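PDB 5Z6P: B-agarase, which probably hydrolyses beta-galactosidic linkages of agarose, as a beta-agarase of glycoside hydrolase family 50. Local coordinates for residues A[313-326]-A[387-399]. Residues are numbered along the deposited sequence; the frame is centred on the assembly and turned at random.
Sequences TSTITGIDYDHKLV and GAVEQGETYSFYA
Glu390 serves two rings of segment 313-326. Its CG lies over one face of the His323 imidazole, a CH-pi contact 3.9 Å from the ring centroid, and the carboxylate plane is tilted 28° from that of the ring, stacked on it; Val389 O sits at the imidazole's edge. Glu390 OE1 meets the Tyr321 ring at its edge, ring and carboxylate planes 79° apart. With CG anti to the backbone N (chi1 -160°) and the chain extended, Glu390 runs past His323 toward the Tyr321 hydroxyl. Over one face of Phe397 lies Tyr395 CD2, while Thr315 CG2 touches the Phe397 edge.

The backbones form an antiparallel pair at one side of a three-stranded sheet, in which strand 388-395 is central and 378-384 flanks it beyond. Pairing is regular from Asp322 to Leu325 and again at Thr315 and Ile316; between them segment 313-326 bulges out through a type II turn, Gly318 to Tyr321. Glu393 fills this detour: its N binds Ile319 O (2.9 Å) and its O accepts from Thr317 N. Thr317 OG1 donates to Glu393 OE1 (2.8 Å) on the anti side, out of the carboxylate plane, and accepts from Ile319 N in an ST turn; Tyr370 OH holds OE2. At the far end Ser396 OG donates to Thr313 OG1 (2.9 Å), which also hydrogen-bonds Leu310 O, and, as N-cap of helix 397-406, accepts from Ala399 N.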
ATOM      1  N   THR A 313       5.575 -10.520  10.599  1.00 17.56           N
ATOM      2  CA  THR A 313       5.951 -11.789   9.963  1.00 16.49           C
ATOM      3  C   THR A 313       5.102 -13.020  10.394  1.00 17.10           C
ATOM      4  O   THR A 313       5.209 -14.097   9.822  1.00 17.04           O
ATOM      5  CB  THR A 313       7.451 -12.104  10.232  1.00 17.53           C
ATOM      6  OG1 THR A 313       7.677 -12.306  11.636  1.00 17.19           O
ATOM      7  CG2 THR A 313       8.322 -10.945   9.766  1.00 15.46           C
ATOM      8  N   SER A 314       4.243 -12.864  11.384  1.00 17.68           N
ATOM      9  CA  SER A 314       3.474 -14.006  11.853  1.00 17.82           C
ATOM     10  C   SER A 314       2.321 -14.349  10.909  1.00 18.17           C
ATOM     11  O   SER A 314       1.793 -13.493  10.215  1.00 17.24           O
ATOM     12  CB  SER A 314       2.952 -13.753  13.263  1.00 19.90           C
ATOM     13  OG  SER A 314       1.762 -12.998  13.233  1.00 27.86           O
ATOM     14  N   THR A 315       1.972 -15.627  10.877  1.00 15.24           N
ATOM     15  CA  THR A 315       0.912 -16.148  10.036  1.00 15.72           C
ATOM     16  C   THR A 315       0.027 -17.127  10.849  1.00 17.51           C
ATOM     17  O   THR A 315       0.493 -17.761  11.795  1.00 18.45           O
ATOM     18  CB  THR A 315       1.516 -16.839   8.783  1.00 15.66           C
ATOM     19  OG1 THR A 315       0.492 -17.124   7.833  1.00 17.13           O
ATOM     20  CG2 THR A 315       2.252 -18.136   9.166  1.00 17.53           C
ATOM     21  N   ILE A 316      -1.241 -17.246  10.484  1.00 15.91           N
ATOM     22  CA  ILE A 316      -2.170 -18.111  11.203  1.00 16.62           C
ATOM     23  C   ILE A 316      -1.875 -19.596  10.926  1.00 18.74           C
ATOM     24  O   ILE A 316      -1.764 -20.005   9.770  1.00 18.85           O
ATOM     25  CB  ILE A 316      -3.629 -17.787  10.825  1.00 14.89           C
ATOM     26  CG1 ILE A 316      -4.032 -16.425  11.400  1.00 18.48           C
ATOM     27  CG2 ILE A 316      -4.578 -18.878  11.302  1.00 19.01           C
ATOM     28  CD1 ILE A 316      -4.183 -16.403  12.914  1.00 20.84           C
ATOM     29  N   THR A 317      -1.741 -20.400  11.977  1.00 17.50           N
ATOM     30  CA  THR A 317      -1.460 -21.828  11.778  1.00 15.95           C
ATOM     31  C   THR A 317      -2.708 -22.650  11.521  1.00 14.11           C
ATOM     32  O   THR A 317      -2.626 -23.766  11.028  1.00 17.74           O
ATOM     33  CB  THR A 317      -0.736 -22.466  12.986  1.00 19.61           C
ATOM     34  OG1 THR A 317      -1.565 -22.374  14.150  1.00 18.95           O
ATOM     35  CG2 THR A 317       0.600 -21.799  13.242  1.00 16.39           C
ATOM     36  N   GLY A 318      -3.861 -22.109  11.856  1.00 16.40           N
ATOM     37  CA  GLY A 318      -5.086 -22.885  11.822  1.00 17.19           C
ATOM     38  C   GLY A 318      -5.480 -23.383  13.210  1.00 20.89           C
ATOM     39  O   GLY A 318      -6.664 -23.499  13.513  1.00 23.26           O
ATOM     40  N   ILE A 319      -4.493 -23.676  14.057  1.00 19.77           N
ATOM     41  CA  ILE A 319      -4.785 -24.160  15.413  1.00 21.26           C
ATOM     42  C   ILE A 319      -5.512 -23.077  16.218  1.00 22.79           C
ATOM     43  O   ILE A 319      -5.038 -21.946  16.325  1.00 19.99           O
ATOM     44  CB  ILE A 319      -3.503 -24.590  16.173  1.00 21.12           C
ATOM     45  CG1 ILE A 319      -2.753 -25.694  15.413  1.00 18.19           C
ATOM     46  CG2 ILE A 319      -3.839 -25.015  17.611  1.00 19.62           C
ATOM     47  CD1 ILE A 319      -3.588 -26.907  15.079  1.00 21.09           C
ATOM     48  N   ASP A 320      -6.674 -23.444  16.754  1.00 22.77           N
ATOM     49  CA  ASP A 320      -7.548 -22.558  17.515  1.00 19.49           C
ATOM     50  C   ASP A 320      -8.082 -21.405  16.687  1.00 22.38           C
ATOM     51  O   ASP A 320      -8.535 -20.404  17.234  1.00 20.76           O
ATOM     52  CB  ASP A 320      -6.825 -22.022  18.748  1.00 24.38           C
ATOM     53  CG  ASP A 320      -6.961 -22.939  19.940  1.00 19.50           C
ATOM     54  OD1 ASP A 320      -7.376 -24.086  19.735  1.00 21.81           O
ATOM     55  OD2 ASP A 320      -6.656 -22.514  21.067  1.00 23.35           O
ATOM     56  N   TYR A 321      -8.035 -21.528  15.367  1.00 22.10           N
ATOM     57  CA  TYR A 321      -8.592 -20.466  14.548  1.00 23.10           C
ATOM     58  C   TYR A 321     -10.109 -20.399  14.682  1.00 25.11           C
ATOM     59  O   TYR A 321     -10.787 -21.394  14.495  1.00 32.19           O
ATOM     60  CB  TYR A 321      -8.256 -20.621  13.063  1.00 19.83           C
ATOM     61  CG  TYR A 321      -8.926 -19.513  12.305  1.00 24.33           C
ATOM     62  CD1 TYR A 321      -8.474 -18.215  12.426  1.00 22.61           C
ATOM     63  CD2 TYR A 321     -10.061 -19.743  11.542  1.00 27.58           C
ATOM     64  CE1 TYR A 321      -9.098 -17.180  11.777  1.00 28.95           C
ATOM     65  CE2 TYR A 321     -10.692 -18.710  10.887  1.00 26.04           C
ATOM     66  CZ  TYR A 321     -10.203 -17.431  11.011  1.00 26.08           C
ATOM     67  OH  TYR A 321     -10.814 -16.388  10.368  1.00 28.27           O
ATOM     68  N   ASP A 322     -10.641 -19.218  14.964  1.00 24.28           N
ATOM     69  CA  ASP A 322     -12.085 -19.055  14.974  1.00 28.26           C
ATOM     70  C   ASP A 322     -12.500 -17.629  14.653  1.00 30.68           C
ATOM     71  O   ASP A 322     -11.736 -16.687  14.842  1.00 30.13           O
ATOM     72  CB  ASP A 322     -12.657 -19.478  16.328  1.00 30.91           C
ATOM     73  CG  ASP A 322     -14.142 -19.784  16.267  1.00 35.26           C
ATOM     74  OD1 ASP A 322     -14.702 -19.838  15.156  1.00 37.89           O
ATOM     75  OD2 ASP A 322     -14.745 -19.988  17.335  1.00 41.23           O
ATOM     76  N   HIS A 323     -13.716 -17.486  14.145  1.00 37.49           N
ATOM     77  CA  HIS A 323     -14.300 -16.181  13.856  1.00 37.34           C
ATOM     78  C   HIS A 323     -15.796 -16.255  14.141  1.00 39.62           C
ATOM     79  O   HIS A 323     -16.537 -16.841  13.363  1.00 37.31           O
ATOM     80  CB  HIS A 323     -14.042 -15.786  12.401  1.00 36.15           C
ATOM     81  CG  HIS A 323     -14.279 -14.338  12.105  1.00 42.43           C
ATOM     82  ND1 HIS A 323     -14.483 -13.393  13.096  1.00 42.39           N
ATOM     83  CD2 HIS A 323     -14.341 -13.662  10.934  1.00 39.42           C
ATOM     84  CE1 HIS A 323     -14.663 -12.212  12.544  1.00 44.74           C
ATOM     85  NE2 HIS A 323     -14.584 -12.346  11.229  1.00 43.04           N
ATOM     86  N   LYS A 324     -16.240 -15.702  15.267  1.00 41.55           N
ATOM     87  CA  LYS A 324     -17.660 -15.781  15.611  1.00 46.46           C
ATOM     88  C   LYS A 324     -18.168 -14.616  16.445  1.00 45.65           C
ATOM     89  O   LYS A 324     -17.397 -13.890  17.068  1.00 45.57           O
ATOM     90  CB  LYS A 324     -17.973 -17.085  16.357  1.00 46.53           C
ATOM     91  CG  LYS A 324     -18.875 -18.040  15.565  1.00 54.79           C
ATOM     92  CD  LYS A 324     -20.215 -17.387  15.184  1.00 51.30           C
ATOM     93  CE  LYS A 324     -20.847 -18.067  13.980  1.00 52.86           C
ATOM     94  NZ  LYS A 324     -20.835 -19.555  14.077  1.00 57.50           N
ATOM     95  N   LEU A 325     -19.490 -14.480  16.473  1.00 47.43           N
ATOM     96  CA  LEU A 325     -20.159 -13.385  17.169  1.00 51.65           C
ATOM     97  C   LEU A 325     -20.064 -13.510  18.695  1.00 51.34           C
ATOM     98  O   LEU A 325     -19.796 -14.589  19.209  1.00 51.34           O
ATOM     99  CB  LEU A 325     -21.628 -13.315  16.738  1.00 53.32           C
ATOM    100  CG  LEU A 325     -21.873 -12.973  15.263  1.00 59.89           C
ATOM    101  CD1 LEU A 325     -23.354 -13.037  14.930  1.00 64.05           C
ATOM    102  CD2 LEU A 325     -21.280 -11.609  14.859  1.00 52.10           C
ATOM    103  N   VAL A 326     -20.326 -12.397  19.386  1.00 50.85           N
ATOM    104  CA  VAL A 326     -20.192 -12.236  20.838  1.00 54.15           C
ATOM    105  C   VAL A 326     -18.902 -12.851  21.354  1.00 52.83           C
ATOM    106  O   VAL A 326     -17.855 -12.212  21.344  1.00 49.53           O
ATOM    107  CB  VAL A 326     -21.373 -12.852  21.631  1.00 52.93           C
ATOM    108  CG1 VAL A 326     -22.704 -12.569  20.956  1.00 47.93           C
ATOM    109  CG2 VAL A 326     -21.168 -14.335  21.869  1.00 54.25           C
ATOM    110  N   GLY A 387     -18.714  -7.043  17.836  1.00 55.43           N
ATOM    111  CA  GLY A 387     -19.417  -8.111  18.521  1.00 56.84           C
ATOM    112  C   GLY A 387     -18.977  -9.465  18.017  1.00 52.97           C
ATOM    113  O   GLY A 387     -19.649 -10.462  18.206  1.00 51.48           O
ATOM    114  N   ALA A 388     -17.835  -9.478  17.362  1.00 48.59           N
ATOM    115  CA  ALA A 388     -17.262 -10.680  16.871  1.00 46.70           C
ATOM    116  C   ALA A 388     -15.812 -10.828  17.332  1.00 47.11           C
ATOM    117  O   ALA A 388     -15.043  -9.897  17.289  1.00 44.73           O
ATOM    118  CB  ALA A 388     -17.340 -10.708  15.374  1.00 47.56           C
ATOM    119  N   VAL A 389     -15.457 -12.031  17.749  1.00 45.64           N
ATOM    120  CA  VAL A 389     -14.112 -12.349  18.177  1.00 43.85           C
ATOM    121  C   VAL A 389     -13.423 -13.211  17.146  1.00 39.60           C
ATOM    122  O   VAL A 389     -13.968 -14.182  16.714  1.00 42.66           O
ATOM    123  CB  VAL A 389     -14.142 -13.115  19.511  1.00 42.54           C
ATOM    124  CG1 VAL A 389     -14.798 -14.441  19.316  1.00 45.83           C
ATOM    125  CG2 VAL A 389     -12.743 -13.360  20.028  1.00 40.84           C
ATOM    126  N   GLU A 390     -12.222 -12.851  16.780  1.00 37.66           N
ATOM    127  CA  GLU A 390     -11.431 -13.609  15.848  1.00 33.58           C
ATOM    128  C   GLU A 390     -10.057 -13.919  16.474  1.00 33.04           C
ATOM    129  O   GLU A 390      -9.399 -13.046  16.955  1.00 32.08           O
ATOM    130  CB  GLU A 390     -11.273 -12.852  14.566  1.00 34.77           C
ATOM    131  CG  GLU A 390     -10.898 -13.706  13.387  1.00 31.89           C
ATOM    132  CD  GLU A 390     -10.262 -12.923  12.282  1.00 36.52           C
ATOM    133  OE1 GLU A 390      -9.861 -13.530  11.289  1.00 36.26           O
ATOM    134  OE2 GLU A 390     -10.159 -11.704  12.404  1.00 36.47           O
ATOM    135  N   GLN A 391      -9.645 -15.171  16.454  1.00 29.61           N
ATOM    136  CA  GLN A 391      -8.425 -15.589  17.094  1.00 23.76           C
ATOM    137  C   GLN A 391      -7.719 -16.765  16.495  1.00 22.28           C
ATOM    138  O   GLN A 391      -8.257 -17.447  15.666  1.00 25.08           O
ATOM    139  CB  GLN A 391      -8.744 -15.970  18.552  1.00 23.26           C
ATOM    140  CG  GLN A 391      -9.490 -17.275  18.715  1.00 27.26           C
ATOM    141  CD  GLN A 391      -9.465 -17.903  20.106  1.00 27.52           C
ATOM    142  OE1 GLN A 391      -8.992 -17.344  21.069  1.00 33.33           O
ATOM    143  NE2 GLN A 391      -9.968 -19.076  20.188  1.00 30.61           N
ATOM    144  N   GLY A 392      -6.506 -16.997  16.957  1.00 23.11           N
ATOM    145  CA  GLY A 392      -5.779 -18.171  16.538  1.00 19.58           C
ATOM    146  C   GLY A 392      -4.324 -18.186  16.923  1.00 16.89           C
ATOM    147  O   GLY A 392      -3.710 -17.164  17.177  1.00 19.26           O
ATOM    148  N   GLU A 393      -3.768 -19.380  16.956  1.00 20.40           N
ATOM    149  CA  GLU A 393      -2.335 -19.550  17.078  1.00 18.32           C
ATOM    150  C   GLU A 393      -1.659 -18.985  15.837  1.00 18.35           C
ATOM    151  O   GLU A 393      -2.199 -19.085  14.747  1.00 17.16           O
ATOM    152  CB  GLU A 393      -1.998 -21.028  17.252  1.00 17.08           C
ATOM    153  CG  GLU A 393      -0.532 -21.337  17.302  1.00 18.55           C
ATOM    154  CD  GLU A 393      -0.256 -22.827  17.314  1.00 19.96           C
ATOM    155  OE1 GLU A 393      -0.084 -23.411  16.231  1.00 20.16           O
ATOM    156  OE2 GLU A 393      -0.207 -23.410  18.411  1.00 22.48           O
ATOM    157  N   THR A 394      -0.494 -18.378  16.013  1.00 16.48           N
ATOM    158  CA  THR A 394       0.293 -17.918  14.883  1.00 17.35           C
ATOM    159  C   THR A 394       1.694 -18.485  14.924  1.00 21.45           C
ATOM    160  O   THR A 394       2.134 -19.033  15.941  1.00 19.45           O
ATOM    161  CB  THR A 394       0.403 -16.377  14.835  1.00 17.26           C
ATOM    162  OG1 THR A 394       1.141 -15.907  15.968  1.00 15.32           O
ATOM    163  CG2 THR A 394      -0.971 -15.739  14.809  1.00 16.14           C
ATOM    164  N   TYR A 395       2.401 -18.336  13.812  1.00 16.67           N
ATOM    165  CA  TYR A 395       3.786 -18.718  13.780  1.00 16.47           C
ATOM    166  C   TYR A 395       4.549 -17.787  12.861  1.00 16.61           C
ATOM    167  O   TYR A 395       4.031 -17.355  11.846  1.00 19.22           O
ATOM    168  CB  TYR A 395       3.940 -20.169  13.326  1.00 13.99           C
ATOM    169  CG  TYR A 395       5.316 -20.716  13.601  1.00 18.23           C
ATOM    170  CD1 TYR A 395       5.705 -21.045  14.894  1.00 17.70           C
ATOM    171  CD2 TYR A 395       6.240 -20.882  12.580  1.00 14.84           C
ATOM    172  CE1 TYR A 395       6.969 -21.547  15.155  1.00 17.66           C
ATOM    173  CE2 TYR A 395       7.505 -21.384  12.837  1.00 16.03           C
ATOM    174  CZ  TYR A 395       7.864 -21.714  14.123  1.00 16.06           C
ATOM    175  OH  TYR A 395       9.125 -22.207  14.381  1.00 17.99           O
ATOM    176  N   SER A 396       5.776 -17.476  13.240  1.00 17.91           N
ATOM    177  CA  SER A 396       6.672 -16.720  12.375  1.00 17.07           C
ATOM    178  C   SER A 396       7.803 -17.619  11.893  1.00 15.64           C
ATOM    179  O   SER A 396       8.739 -17.896  12.630  1.00 17.58           O
ATOM    180  CB  SER A 396       7.228 -15.503  13.102  1.00 15.56           C
ATOM    181  OG  SER A 396       8.360 -14.986  12.436  1.00 14.57           O
ATOM    182  N   PHE A 397       7.694 -18.093  10.661  1.00 16.04           N
ATOM    183  CA  PHE A 397       8.793 -18.807  10.024  1.00 18.47           C
ATOM    184  C   PHE A 397      10.032 -17.907   9.873  1.00 17.51           C
ATOM    185  O   PHE A 397      11.158 -18.378   9.939  1.00 16.68           O
ATOM    186  CB  PHE A 397       8.363 -19.361   8.659  1.00 16.30           C
ATOM    187  CG  PHE A 397       7.387 -20.497   8.747  1.00 17.56           C
ATOM    188  CD1 PHE A 397       7.835 -21.804   8.892  1.00 18.15           C
ATOM    189  CD2 PHE A 397       6.018 -20.267   8.701  1.00 19.30           C
ATOM    190  CE1 PHE A 397       6.937 -22.863   8.991  1.00 16.84           C
ATOM    191  CE2 PHE A 397       5.121 -21.326   8.782  1.00 17.00           C
ATOM    192  CZ  PHE A 397       5.584 -22.619   8.926  1.00 17.62           C
ATOM    193  N   TYR A 398       9.832 -16.607   9.702  1.00 15.92           N
ATOM    194  CA  TYR A 398      10.987 -15.718   9.589  1.00 16.92           C
ATOM    195  C   TYR A 398      11.834 -15.739  10.868  1.00 18.26           C
ATOM    196  O   TYR A 398      13.057 -15.853  10.802  1.00 16.74           O
ATOM    197  CB  TYR A 398      10.550 -14.287   9.269  1.00 15.83           C
ATOM    198  CG  TYR A 398      11.697 -13.348   8.950  1.00 14.90           C
ATOM    199  CD1 TYR A 398      12.311 -13.366   7.708  1.00 13.97           C
ATOM    200  CD2 TYR A 398      12.154 -12.441   9.893  1.00 14.24           C
ATOM    201  CE1 TYR A 398      13.357 -12.511   7.419  1.00 12.67           C
ATOM    202  CE2 TYR A 398      13.183 -11.583   9.614  1.00 13.73           C
ATOM    203  CZ  TYR A 398      13.780 -11.616   8.377  1.00 14.73           C
ATOM    204  OH  TYR A 398      14.809 -10.749   8.096  1.00 15.73           O
ATOM    205  N   ALA A 399      11.172 -15.658  12.023  1.00 18.78           N
ATOM    206  CA  ALA A 399      11.852 -15.726  13.312  1.00 18.53           C
ATOM    207  C   ALA A 399      12.574 -17.066  13.454  1.00 17.14           C
ATOM    208  O   ALA A 399      13.708 -17.112  13.919  1.00 17.88           O
ATOM    209  CB  ALA A 399      10.867 -15.517  14.466  1.00 16.53           C
TER
HETATM  210  O   HOH W   1       6.358 -16.493   8.860  1.00 21.59           O
HETATM  211  O   HOH W   2      -4.490 -20.400  14.080  1.00 16.74           O
HETATM  212  O   HOH W   3      -7.379 -20.196  22.165  1.00 28.42           O